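Long-range contact in DUF3809 domain-containing protein (Deinococcus radiodurans, PDB 3NQN), which is of unknown function but binds calcium ions and probably adopts a Bet v 1-like helix-grip fold: residues A[24-38]-A[142-155]. Numbering follows the deposited sequence.
Sequences FVREPAAALAGVRFL and RVAKALPEGLAAGL
A146 CB meets the F37 ring at its edge, and R36 CB lies against one face. Over the opposite face comes R142, in one of two conformers and so less certain: its CG sits above the ring centre, 4.0 Å from the centroid in a CH-pi contact. The arginine chain then bends at chi2, which brings the guanidinium back to the ring, with F37 CZ 3.5 Å from R142 CZ and the two planes 48° apart. With F37 reduced to an alanine, the R142 chain is likely to lose the ring it lies on and a gap to open beside A146 CB. R36 bends at chi3 and presents NH1 to E149 OE1 at 3.0 Å, a salt bridge whose hydrogen bond is weak; guanidinium and carboxylate planes stand 75° apart.

V35 spans one turn on the sheet-facing flank of the helix, CG1 against L147 CD2 and CG2 against L151 CD1. The backbones close to 4.0 Å between V35 CA and G150 CA, possible because G150 has no side chain. At the far end F24, its CG anti to the backbone N (chi1 177°), turns one ring face to L155 CD2 and its edge to G154 O, while A31 CA lies against the other face, near the rim. Four waters bridge backbone polar groups across the seam.

L147 and L151 also pack on strand 104-114. The loop after helix 28-31 thus lies along long helix 122-153, consistent with the helix-grip fold of the Bet v 1-like clan, in which a long C-terminal helix packs against a curved antiparallel sheet.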
loop_
_atom_site.group_PDB
_atom_site.type_symbol
_atom_site.label_atom_id
_atom_site.label_comp_id
_atom_site.label_asym_id
_atom_site.label_seq_id
_atom_site.Cartn_x
_atom_site.Cartn_y
_atom_site.Cartn_z
ATOM N N PHE A 24 -28.009 -7.748 12.507
ATOM C CA PHE A 24 -26.792 -6.977 12.792
ATOM C C PHE A 24 -25.512 -7.795 12.513
ATOM O O PHE A 24 -24.608 -7.333 11.823
ATOM C CB PHE A 24 -26.840 -6.524 14.261
ATOM C CG PHE A 24 -25.621 -5.790 14.729
ATOM C CD1 PHE A 24 -25.516 -4.428 14.570
ATOM C CD2 PHE A 24 -24.632 -6.450 15.427
ATOM C CE1 PHE A 24 -24.411 -3.746 15.046
ATOM C CE2 PHE A 24 -23.525 -5.766 15.910
ATOM C CZ PHE A 24 -23.422 -4.418 15.709
ATOM N N VAL A 25 -25.453 -9.014 13.026
ATOM C CA VAL A 25 -24.251 -9.846 12.844
ATOM C C VAL A 25 -24.101 -10.358 11.423
ATOM O O VAL A 25 -22.994 -10.733 11.012
ATOM C CB VAL A 25 -24.179 -11.052 13.860
ATOM C CG1 VAL A 25 -24.134 -10.527 15.331
ATOM C CG2 VAL A 25 -25.320 -12.006 13.646
ATOM N N ARG A 26 -25.194 -10.374 10.666
ATOM C CA ARG A 26 -25.162 -10.903 9.295
ATOM C C ARG A 26 -24.805 -9.871 8.255
ATOM O O ARG A 26 -24.548 -10.235 7.101
ATOM C CB ARG A 26 -26.487 -11.558 8.934
ATOM C CG ARG A 26 -26.694 -12.893 9.622
ATOM C CD ARG A 26 -28.077 -13.399 9.453
ATOM N NE ARG A 26 -28.182 -14.799 9.841
ATOM C CZ ARG A 26 -29.331 -15.443 10.028
ATOM N NH1 ARG A 26 -30.490 -14.814 9.872
ATOM N NH2 ARG A 26 -29.323 -16.721 10.370
ATOM N N GLU A 27 -24.808 -8.585 8.635
ATOM C CA GLU A 27 -24.448 -7.521 7.706
ATOM C C GLU A 27 -23.184 -6.811 8.198
ATOM O O GLU A 27 -23.222 -6.070 9.186
ATOM C CB GLU A 27 -25.604 -6.530 7.528
ATOM C CG GLU A 27 -25.379 -5.563 6.371
ATOM C CD GLU A 27 -26.613 -4.760 6.006
ATOM O OE1 GLU A 27 -27.674 -4.953 6.641
ATOM O OE2 GLU A 27 -26.514 -3.929 5.076
ATOM N N PRO A 28 -22.045 -7.046 7.511
ATOM C CA PRO A 28 -20.790 -6.466 7.959
ATOM C C PRO A 28 -20.824 -4.939 8.099
ATOM O O PRO A 28 -20.221 -4.406 9.009
ATOM C CB PRO A 28 -19.780 -6.898 6.872
ATOM C CG PRO A 28 -20.570 -7.307 5.735
ATOM C CD PRO A 28 -21.886 -7.775 6.240
ATOM N N ALA A 29 -21.543 -4.262 7.215
ATOM C CA ALA A 29 -21.667 -2.787 7.276
ATOM C C ALA A 29 -22.325 -2.320 8.582
ATOM O O ALA A 29 -22.133 -1.191 8.999
ATOM C CB ALA A 29 -22.456 -2.263 6.049
ATOM N N ALA A 30 -23.137 -3.188 9.190
ATOM C CA ALA A 30 -23.768 -2.907 10.497
ATOM C C ALA A 30 -22.816 -3.277 11.621
ATOM O O ALA A 30 -22.425 -2.446 12.427
ATOM C CB ALA A 30 -25.062 -3.707 10.632
ATOM N N ALA A 31 -22.426 -4.543 11.649
ATOM C CA ALA A 31 -21.568 -5.083 12.718
ATOM C C ALA A 31 -20.225 -4.373 12.823
ATOM O O ALA A 31 -19.748 -4.137 13.919
ATOM C CB ALA A 31 -21.350 -6.603 12.511
ATOM N N LEU A 32 -19.612 -4.042 11.687
ATOM C CA LEU A 32 -18.285 -3.410 11.690
ATOM C C LEU A 32 -18.282 -1.872 11.474
ATOM O O LEU A 32 -17.226 -1.286 11.309
ATOM C CB LEU A 32 -17.390 -4.069 10.652
ATOM C CG LEU A 32 -17.241 -5.590 10.751
ATOM C CD1 LEU A 32 -16.436 -6.112 9.556
ATOM C CD2 LEU A 32 -16.596 -6.006 12.090
ATOM N N ALA A 33 -19.443 -1.239 11.518
ATOM C CA ALA A 33 -19.537 0.240 11.296
ATOM C C ALA A 33 -18.552 1.092 12.153
ATOM O O ALA A 33 -17.906 2.010 11.638
ATOM C CB ALA A 33 -20.985 0.723 11.498
ATOM N N GLY A 34 -18.420 0.759 13.434
ATOM C CA GLY A 34 -17.576 1.529 14.343
ATOM C C GLY A 34 -16.259 0.870 14.709
ATOM O O GLY A 34 -15.571 1.313 15.615
ATOM N N VAL A 35 -15.897 -0.191 14.009
ATOM C CA VAL A 35 -14.655 -0.905 14.319
ATOM C C VAL A 35 -13.422 -0.123 13.844
ATOM O O VAL A 35 -13.391 0.381 12.734
ATOM C CB VAL A 35 -14.684 -2.309 13.736
ATOM C CG1 VAL A 35 -13.319 -2.974 13.818
ATOM C CG2 VAL A 35 -15.746 -3.149 14.485
ATOM N N ARG A 36 -12.420 -0.021 14.710
ATOM C CA ARG A 36 -11.201 0.704 14.393
ATOM C C ARG A 36 -10.075 -0.259 14.043
ATOM O O ARG A 36 -10.147 -1.471 14.327
ATOM C CB ARG A 36 -10.751 1.562 15.591
ATOM C CG ARG A 36 -11.676 2.750 15.948
ATOM C CD ARG A 36 -11.544 3.110 17.435
ATOM N NE ARG A 36 -10.292 3.756 17.733
ATOM C CZ ARG A 36 -9.625 3.661 18.885
ATOM N NH1 ARG A 36 -10.046 2.874 19.875
ATOM N NH2 ARG A 36 -8.493 4.335 19.030
ATOM N N PHE A 37 -9.036 0.306 13.421
ATOM C CA PHE A 37 -7.797 -0.390 13.069
ATOM C C PHE A 37 -7.942 -1.359 11.919
ATOM O O PHE A 37 -7.027 -2.135 11.639
ATOM C CB PHE A 37 -7.164 -1.046 14.296
ATOM C CG PHE A 37 -7.048 -0.121 15.471
ATOM C CD1 PHE A 37 -6.229 1.000 15.406
ATOM C CD2 PHE A 37 -7.780 -0.350 16.637
ATOM C CE1 PHE A 37 -6.119 1.876 16.499
ATOM C CE2 PHE A 37 -7.674 0.513 17.723
ATOM C CZ PHE A 37 -6.842 1.627 17.655
ATOM N N LEU A 38 -9.075 -1.276 11.222
ATOM C CA LEU A 38 -9.278 -1.993 9.973
ATOM C C LEU A 38 -9.452 -0.944 8.867
ATOM O O LEU A 38 -10.575 -0.535 8.537
ATOM C CB LEU A 38 -10.507 -2.917 10.043
ATOM C CG LEU A 38 -10.431 -4.097 11.029
ATOM C CD1 LEU A 38 -11.701 -4.950 10.921
ATOM C CD2 LEU A 38 -9.170 -4.946 10.793
ATOM N N ARG A 142 -3.615 -4.934 19.023
ATOM C CA ARG A 142 -4.324 -3.667 19.103
ATOM C C ARG A 142 -5.727 -3.823 18.490
ATOM O O ARG A 142 -6.739 -3.426 19.099
ATOM C CB ARG A 142 -3.554 -2.566 18.371
ATOM C CG ARG A 142 -4.112 -1.143 18.588
ATOM C CD ARG A 142 -3.627 -0.551 19.887
ATOM N NE ARG A 142 -3.766 0.909 19.919
ATOM C CZ ARG A 142 -4.792 1.573 20.459
ATOM N NH1 ARG A 142 -5.811 0.920 21.032
ATOM N NH2 ARG A 142 -4.792 2.904 20.433
ATOM N N VAL A 143 -5.800 -4.418 17.302
ATOM C CA VAL A 143 -7.093 -4.579 16.640
ATOM C C VAL A 143 -7.988 -5.548 17.433
ATOM O O VAL A 143 -9.162 -5.274 17.637
ATOM C CB VAL A 143 -6.955 -5.022 15.148
ATOM C CG1 VAL A 143 -6.275 -6.375 15.029
ATOM C CG2 VAL A 143 -8.326 -5.038 14.471
ATOM N N ALA A 144 -7.405 -6.629 17.931
ATOM C CA ALA A 144 -8.161 -7.652 18.663
ATOM C C ALA A 144 -8.724 -7.072 19.975
ATOM O O ALA A 144 -9.917 -7.196 20.269
ATOM C CB ALA A 144 -7.269 -8.864 18.951
ATOM N N LYS A 145 -7.864 -6.395 20.717
ATOM C CA LYS A 145 -8.252 -5.808 21.987
ATOM C C LYS A 145 -9.298 -4.715 21.872
ATOM O O LYS A 145 -10.063 -4.512 22.806
ATOM C CB LYS A 145 -7.033 -5.287 22.719
ATOM C CG LYS A 145 -6.138 -6.402 23.286
ATOM C CD LYS A 145 -4.928 -5.796 23.966
ATOM C CE LYS A 145 -3.959 -6.865 24.439
ATOM N NZ LYS A 145 -2.674 -6.263 24.897
ATOM N N ALA A 146 -9.354 -4.024 20.728
ATOM C CA ALA A 146 -10.325 -2.938 20.548
ATOM C C ALA A 146 -11.671 -3.414 19.976
ATOM O O ALA A 146 -12.628 -2.649 19.939
ATOM C CB ALA A 146 -9.719 -1.805 19.649
ATOM N N LEU A 147 -11.751 -4.670 19.553
ATOM C CA LEU A 147 -12.979 -5.176 18.918
ATOM C C LEU A 147 -14.254 -5.027 19.745
ATOM O O LEU A 147 -15.274 -4.631 19.214
ATOM C CB LEU A 147 -12.828 -6.635 18.447
ATOM C CG LEU A 147 -12.307 -6.831 17.044
ATOM C CD1 LEU A 147 -12.183 -8.334 16.728
ATOM C CD2 LEU A 147 -13.211 -6.121 16.013
ATOM N N PRO A 148 -14.213 -5.381 21.041
ATOM C CA PRO A 148 -15.448 -5.213 21.810
ATOM C C PRO A 148 -15.970 -3.762 21.791
ATOM O O PRO A 148 -17.160 -3.539 21.634
ATOM C CB PRO A 148 -15.043 -5.646 23.216
ATOM C CG PRO A 148 -13.951 -6.704 22.960
ATOM C CD PRO A 148 -13.199 -6.175 21.767
ATOM N N GLU A 149 -15.063 -2.809 21.956
ATOM C CA GLU A 149 -15.386 -1.394 21.896
ATOM C C GLU A 149 -15.999 -1.054 20.529
ATOM O O GLU A 149 -17.059 -0.422 20.444
ATOM C CB GLU A 149 -14.100 -0.572 22.113
ATOM C CG GLU A 149 -14.302 0.954 22.108
ATOM C CD GLU A 149 -13.004 1.725 22.275
ATOM O OE1 GLU A 149 -11.969 1.331 21.664
ATOM O OE2 GLU A 149 -13.022 2.748 23.000
ATOM N N GLY A 150 -15.354 -1.539 19.463
ATOM C CA GLY A 150 -15.804 -1.287 18.095
ATOM C C GLY A 150 -17.158 -1.865 17.774
ATOM O O GLY A 150 -17.994 -1.190 17.191
ATOM N N LEU A 151 -17.378 -3.132 18.114
ATOM C CA LEU A 151 -18.678 -3.720 17.888
ATOM C C LEU A 151 -19.752 -2.996 18.702
ATOM O O LEU A 151 -20.834 -2.728 18.195
ATOM C CB LEU A 151 -18.690 -5.231 18.180
ATOM C CG LEU A 151 -18.422 -6.092 16.936
ATOM C CD1 LEU A 151 -16.953 -6.047 16.540
ATOM C CD2 LEU A 151 -18.843 -7.467 17.163
ATOM N N ALA A 152 -19.445 -2.660 19.955
ATOM C CA ALA A 152 -20.428 -1.958 20.803
ATOM C C ALA A 152 -20.808 -0.601 20.191
ATOM O O ALA A 152 -21.969 -0.222 20.203
ATOM C CB ALA A 152 -19.895 -1.785 22.230
ATOM N N ALA A 153 -19.829 0.084 19.598
ATOM C CA ALA A 153 -20.070 1.373 18.939
ATOM C C ALA A 153 -21.070 1.272 17.771
ATOM O O ALA A 153 -21.675 2.248 17.403
ATOM C CB ALA A 153 -18.773 1.968 18.464
ATOM N N GLY A 154 -21.251 0.084 17.202
ATOM C CA GLY A 154 -22.200 -0.077 16.095
ATOM C C GLY A 154 -23.658 -0.257 16.524
ATOM O O GLY A 154 -24.561 -0.209 15.690
ATOM N N LEU A 155 -23.888 -0.425 17.827
ATOM C CA LEU A 155 -25.222 -0.720 18.350
ATOM C C LEU A 155 -26.023 0.538 18.653
ATOM O O LEU A 155 -25.450 1.538 19.096
ATOM C CB LEU A 155 -25.105 -1.520 19.652
ATOM C CG LEU A 155 -24.565 -2.949 19.571
ATOM C CD1 LEU A 155 -24.339 -3.495 20.964
ATOM C CD2 LEU A 155 -25.509 -3.854 18.777
HETATM O O HOH W 1 -24.086 -0.510 13.011
HETATM O O HOH W 2 -19.547 -1.506 14.880
HETATM O O HOH W 3 -12.653 -1.234 17.153
HETATM O O HOH W 4 -10.751 -3.087 16.639
#